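Local coordinates for protein importin-95 (Chaetomium thermophilum, PDB 4XRI) that probably binds small GTPases and serves as a HEAT-repeat transport receptor of the importin beta family that carries protein cargo into the nucleus, at residues C480-A483 / L484-A488; P461-R464 / S465-G469. The protein carries 2 engineered substitutions. All coordinates share one frame; numbering follows the deposited sequence.

Contact 1 of 2, residues C480-A483 / L484-A488; sequences CCWA and LMNIA
W482 and N486 meet one helical turn apart on helix 477-490. The amide nitrogen of N486 sits over one face of the indole ring, close to its centre. N486 ND2 lies 3.3 Å above the ring plane and 3.4 Å from W482 CE2. The amide plane stands steeply on the ring, at 74°. W482 has its CG anti to the backbone N (chi1 -179°), while CG of N486 lies anti to the carbonyl carbon (chi1 -78°), and this pairing brings the amide over the indole. The apolar part is slight: the bent end of M485 approaches the ring obliquely, with W482 CD1 4.3 Å from M485 CE. Backbone bonds join the same turns. L484 N donates to C480 O at 2.9 Å, and M485, N486 and I487 repeat the pattern on C481, W482 and A483. Outside this turn, the W482 ring stacks with the ring of Y440, and C481 and L484 touch helix 455-472. The contact is ordinary alpha-helix with one polar-on-aromatic pair. An amide N-H side carries partial positive charge, so its place over the electron-rich ring is probably mildly attractive and would help hold both side chains in their rotamers.

Contact 2 of 2, residues P461-R464 / S465-G469; sequences PLIR and SLFNG
S465 OG reaches back to L462 O because chi1 of S465 is 68°, which sets the hydroxyl between its own backbone N and carbonyl carbon. L462 has CG anti to the backbone N (chi1 177°), and this brings its branched end near L466. The serine hydroxyl donates to L462 O at 2.7 Å, with a bent C=O...donor angle of 124°. That carbonyl also accepts L466 N at 3.1 Å, so two donors grip one oxygen. An alanine here would lose the hydroxyl, and L462 O would probably be without the second of these two donors. The leucine pair lies beside this bond. L462 CD1 and L466 CD1 are 3.8 Å apart, and these two leucines meet at an angle. Further round the helix, I463 and F467 run side by side instead. The methyl I463 CG2 lies in the plane of the F467 ring, at its edge, 3.6 Å from F467 CD1. Further backbone bonds tie P461 to S465, I463 to F467 and R464 to N468. The leucines and I463 pack on helix 477-490, while F467 faces helix 503-516. A serine hydroxyl bonded to a carbonyl of the preceding turn is common in alpha-helices, and here the helix belongs to the stacked helices of a HEAT-repeat solenoid.

How the contacts relate
Contact 2 lies on helix 455-472 and contact 1 on helix 477-490, the next helix in the chain. Their centres are about 10 Å apart. The two helices pack directly: I487 of contact 1 meets L462, I463 and L466 of contact 2, with I487 CD1 3.5 Å from L466 CD1. C480 SG also approaches the L466 backbone, 3.2 Å from L466 O. Contact 1 is the more buried, with no exposed residue among those that touch. Contact 2 is partly buried, and R464 and N468 lie exposed. The chemistry differs with place: the amide-indole pair of contact 1 lies next to helix 432-449, whereas the apolar pairs of contact 2 pack against neighbouring helices.

Contact 1 of 2, residues C480-A483 / L484-A488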
loop_
_atom_site.group_PDB
_atom_site.type_symbol
_atom_site.label_atom_id
_atom_site.label_comp_id
_atom_site.label_asym_id
_atom_site.label_seq_id
_atom_site.Cartn_x
_atom_site.Cartn_y
_atom_site.Cartn_z
ATOM N N CYS A 480 8.376 -22.030 -4.884
ATOM C CA CYS A 480 7.606 -23.247 -5.137
ATOM C C CYS A 480 6.186 -23.122 -4.596
ATOM O O CYS A 480 5.214 -23.435 -5.287
ATOM C CB CYS A 480 8.299 -24.462 -4.512
ATOM S SG CYS A 480 9.777 -25.044 -5.392
ATOM N N CYS A 481 6.085 -22.655 -3.354
ATOM C CA CYS A 481 4.800 -22.410 -2.704
ATOM C C CYS A 481 3.927 -21.437 -3.500
ATOM O O CYS A 481 2.737 -21.690 -3.709
ATOM C CB CYS A 481 5.018 -21.877 -1.282
ATOM S SG CYS A 481 5.515 -23.130 -0.072
ATOM N N TRP A 482 4.524 -20.332 -3.944
ATOM C CA TRP A 482 3.810 -19.320 -4.722
ATOM C C TRP A 482 3.261 -19.891 -6.027
ATOM O O TRP A 482 2.098 -19.670 -6.381
ATOM C CB TRP A 482 4.718 -18.128 -5.032
ATOM C CG TRP A 482 4.009 -17.067 -5.815
ATOM C CD1 TRP A 482 2.943 -16.330 -5.398
ATOM C CD2 TRP A 482 4.305 -16.625 -7.148
ATOM N NE1 TRP A 482 2.553 -15.459 -6.383
ATOM C CE2 TRP A 482 3.372 -15.617 -7.468
ATOM C CE3 TRP A 482 5.264 -16.983 -8.102
ATOM C CZ2 TRP A 482 3.372 -14.960 -8.698
ATOM C CZ3 TRP A 482 5.261 -16.327 -9.326
ATOM C CH2 TRP A 482 4.319 -15.329 -9.611
ATOM N N ALA A 483 4.113 -20.629 -6.733
ATOM C CA ALA A 483 3.737 -21.285 -7.979
ATOM C C ALA A 483 2.602 -22.281 -7.750
ATOM O O ALA A 483 1.625 -22.307 -8.500
ATOM C CB ALA A 483 4.949 -21.985 -8.593
ATOM N N LEU A 484 2.738 -23.089 -6.703
ATOM C CA LEU A 484 1.731 -24.088 -6.346
ATOM C C LEU A 484 0.365 -23.473 -6.039
ATOM O O LEU A 484 -0.674 -24.021 -6.417
ATOM C CB LEU A 484 2.208 -24.908 -5.146
ATOM C CG LEU A 484 3.272 -25.964 -5.444
ATOM C CD1 LEU A 484 3.712 -26.655 -4.168
ATOM C CD2 LEU A 484 2.728 -26.970 -6.436
ATOM N N MET A 485 0.378 -22.335 -5.348
ATOM C CA MET A 485 -0.847 -21.602 -5.039
ATOM C C MET A 485 -1.544 -21.120 -6.308
ATOM O O MET A 485 -2.761 -21.265 -6.452
ATOM C CB MET A 485 -0.547 -20.411 -4.127
ATOM C CG MET A 485 -0.360 -20.770 -2.662
ATOM S SD MET A 485 -0.442 -19.315 -1.605
ATOM C CE MET A 485 0.953 -18.373 -2.216
ATOM N N ASN A 486 -0.762 -20.541 -7.217
ATOM C CA ASN A 486 -1.259 -20.121 -8.526
ATOM C C ASN A 486 -1.974 -21.249 -9.258
ATOM O O ASN A 486 -3.071 -21.065 -9.778
ATOM C CB ASN A 486 -0.109 -19.596 -9.393
ATOM C CG ASN A 486 0.311 -18.189 -9.016
ATOM O OD1 ASN A 486 -0.495 -17.396 -8.531
ATOM N ND2 ASN A 486 1.578 -17.868 -9.248
ATOM N N ILE A 487 -1.337 -22.414 -9.286
ATOM C CA ILE A 487 -1.884 -23.599 -9.938
ATOM C C ILE A 487 -3.212 -24.033 -9.325
ATOM O O ILE A 487 -4.172 -24.328 -10.041
ATOM C CB ILE A 487 -0.889 -24.765 -9.863
ATOM C CG1 ILE A 487 0.348 -24.453 -10.704
ATOM C CG2 ILE A 487 -1.537 -26.060 -10.320
ATOM C CD1 ILE A 487 1.516 -25.346 -10.394
ATOM N N ALA A 488 -3.258 -24.069 -7.996
ATOM C CA ALA A 488 -4.479 -24.420 -7.279
ATOM C C ALA A 488 -5.605 -23.442 -7.606
ATOM O O ALA A 488 -6.766 -23.832 -7.729
ATOM C CB ALA A 488 -4.222 -24.453 -5.781
#

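Contact 2 of 2, residues P461-R464 / S465-G469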
loop_
_atom_site.group_PDB
_atom_site.type_symbol
_atom_site.label_atom_id
_atom_site.label_comp_id
_atom_site.label_asym_id
_atom_site.label_seq_id
_atom_site.Cartn_x
_atom_site.Cartn_y
_atom_site.Cartn_z
ATOM N N PRO A 461 4.024 -33.253 -13.971
ATOM C CA PRO A 461 5.453 -32.993 -13.751
ATOM C C PRO A 461 5.705 -31.647 -13.084
ATOM O O PRO A 461 6.577 -31.544 -12.221
ATOM C CB PRO A 461 6.037 -33.010 -15.170
ATOM C CG PRO A 461 5.089 -33.836 -15.954
ATOM C CD PRO A 461 3.743 -33.506 -15.396
ATOM N N LEU A 462 4.947 -30.634 -13.490
ATOM C CA LEU A 462 5.057 -29.303 -12.905
ATOM C C LEU A 462 4.870 -29.357 -11.395
ATOM O O LEU A 462 5.730 -28.905 -10.644
ATOM C CB LEU A 462 4.031 -28.357 -13.531
ATOM C CG LEU A 462 3.968 -26.935 -12.968
ATOM C CD1 LEU A 462 5.322 -26.263 -13.064
ATOM C CD2 LEU A 462 2.911 -26.123 -13.696
ATOM N N ILE A 463 3.750 -29.930 -10.964
ATOM C CA ILE A 463 3.448 -30.069 -9.544
ATOM C C ILE A 463 4.525 -30.882 -8.825
ATOM O O ILE A 463 4.949 -30.531 -7.722
ATOM C CB ILE A 463 2.058 -30.727 -9.327
ATOM C CG1 ILE A 463 0.981 -29.656 -9.150
ATOM C CG2 ILE A 463 2.057 -31.641 -8.114
ATOM C CD1 ILE A 463 0.393 -29.151 -10.443
ATOM N N ARG A 464 4.978 -31.956 -9.464
ATOM C CA ARG A 464 5.952 -32.852 -8.852
ATOM C C ARG A 464 7.283 -32.145 -8.609
ATOM O O ARG A 464 7.906 -32.321 -7.559
ATOM C CB ARG A 464 6.163 -34.089 -9.727
ATOM C CG ARG A 464 6.814 -35.260 -9.007
ATOM C CD ARG A 464 6.782 -36.514 -9.864
ATOM N NE ARG A 464 7.539 -36.349 -11.101
ATOM C CZ ARG A 464 7.448 -37.165 -12.147
ATOM N NH1 ARG A 464 8.176 -36.940 -13.232
ATOM N NH2 ARG A 464 6.621 -38.202 -12.111
ATOM N N SER A 465 7.707 -31.342 -9.580
ATOM C CA SER A 465 8.968 -30.614 -9.484
ATOM C C SER A 465 8.906 -29.531 -8.412
ATOM O O SER A 465 9.869 -29.311 -7.677
ATOM C CB SER A 465 9.329 -29.989 -10.833
ATOM O OG SER A 465 8.420 -28.958 -11.179
ATOM N N LEU A 466 7.764 -28.857 -8.330
ATOM C CA LEU A 466 7.562 -27.807 -7.341
ATOM C C LEU A 466 7.544 -28.384 -5.930
ATOM O O LEU A 466 8.142 -27.818 -5.015
ATOM C CB LEU A 466 6.264 -27.052 -7.625
ATOM C CG LEU A 466 6.245 -26.300 -8.956
ATOM C CD1 LEU A 466 4.829 -25.929 -9.335
ATOM C CD2 LEU A 466 7.123 -25.064 -8.891
ATOM N N PHE A 467 6.861 -29.513 -5.760
ATOM C CA PHE A 467 6.820 -30.183 -4.465
ATOM C C PHE A 467 8.187 -30.739 -4.092
ATOM O O PHE A 467 8.597 -30.660 -2.935
ATOM C CB PHE A 467 5.782 -31.305 -4.460
ATOM C CG PHE A 467 4.416 -30.861 -4.015
ATOM C CD1 PHE A 467 3.334 -30.934 -4.874
ATOM C CD2 PHE A 467 4.219 -30.362 -2.739
ATOM C CE1 PHE A 467 2.077 -30.524 -4.466
ATOM C CE2 PHE A 467 2.967 -29.950 -2.325
ATOM C CZ PHE A 467 1.895 -30.031 -3.189
ATOM N N ASN A 468 8.887 -31.300 -5.074
ATOM C CA ASN A 468 10.239 -31.799 -4.855
ATOM C C ASN A 468 11.150 -30.686 -4.358
ATOM O O ASN A 468 11.965 -30.889 -3.457
ATOM C CB ASN A 468 10.804 -32.408 -6.140
ATOM C CG ASN A 468 12.168 -33.037 -5.935
ATOM O OD1 ASN A 468 13.180 -32.525 -6.414
ATOM N ND2 ASN A 468 12.202 -34.151 -5.213
ATOM N N GLY A 469 10.994 -29.505 -4.945
ATOM C CA GLY A 469 11.747 -28.338 -4.529
ATOM C C GLY A 469 11.351 -27.877 -3.141
ATOM O O GLY A 469 12.210 -27.563 -2.316
#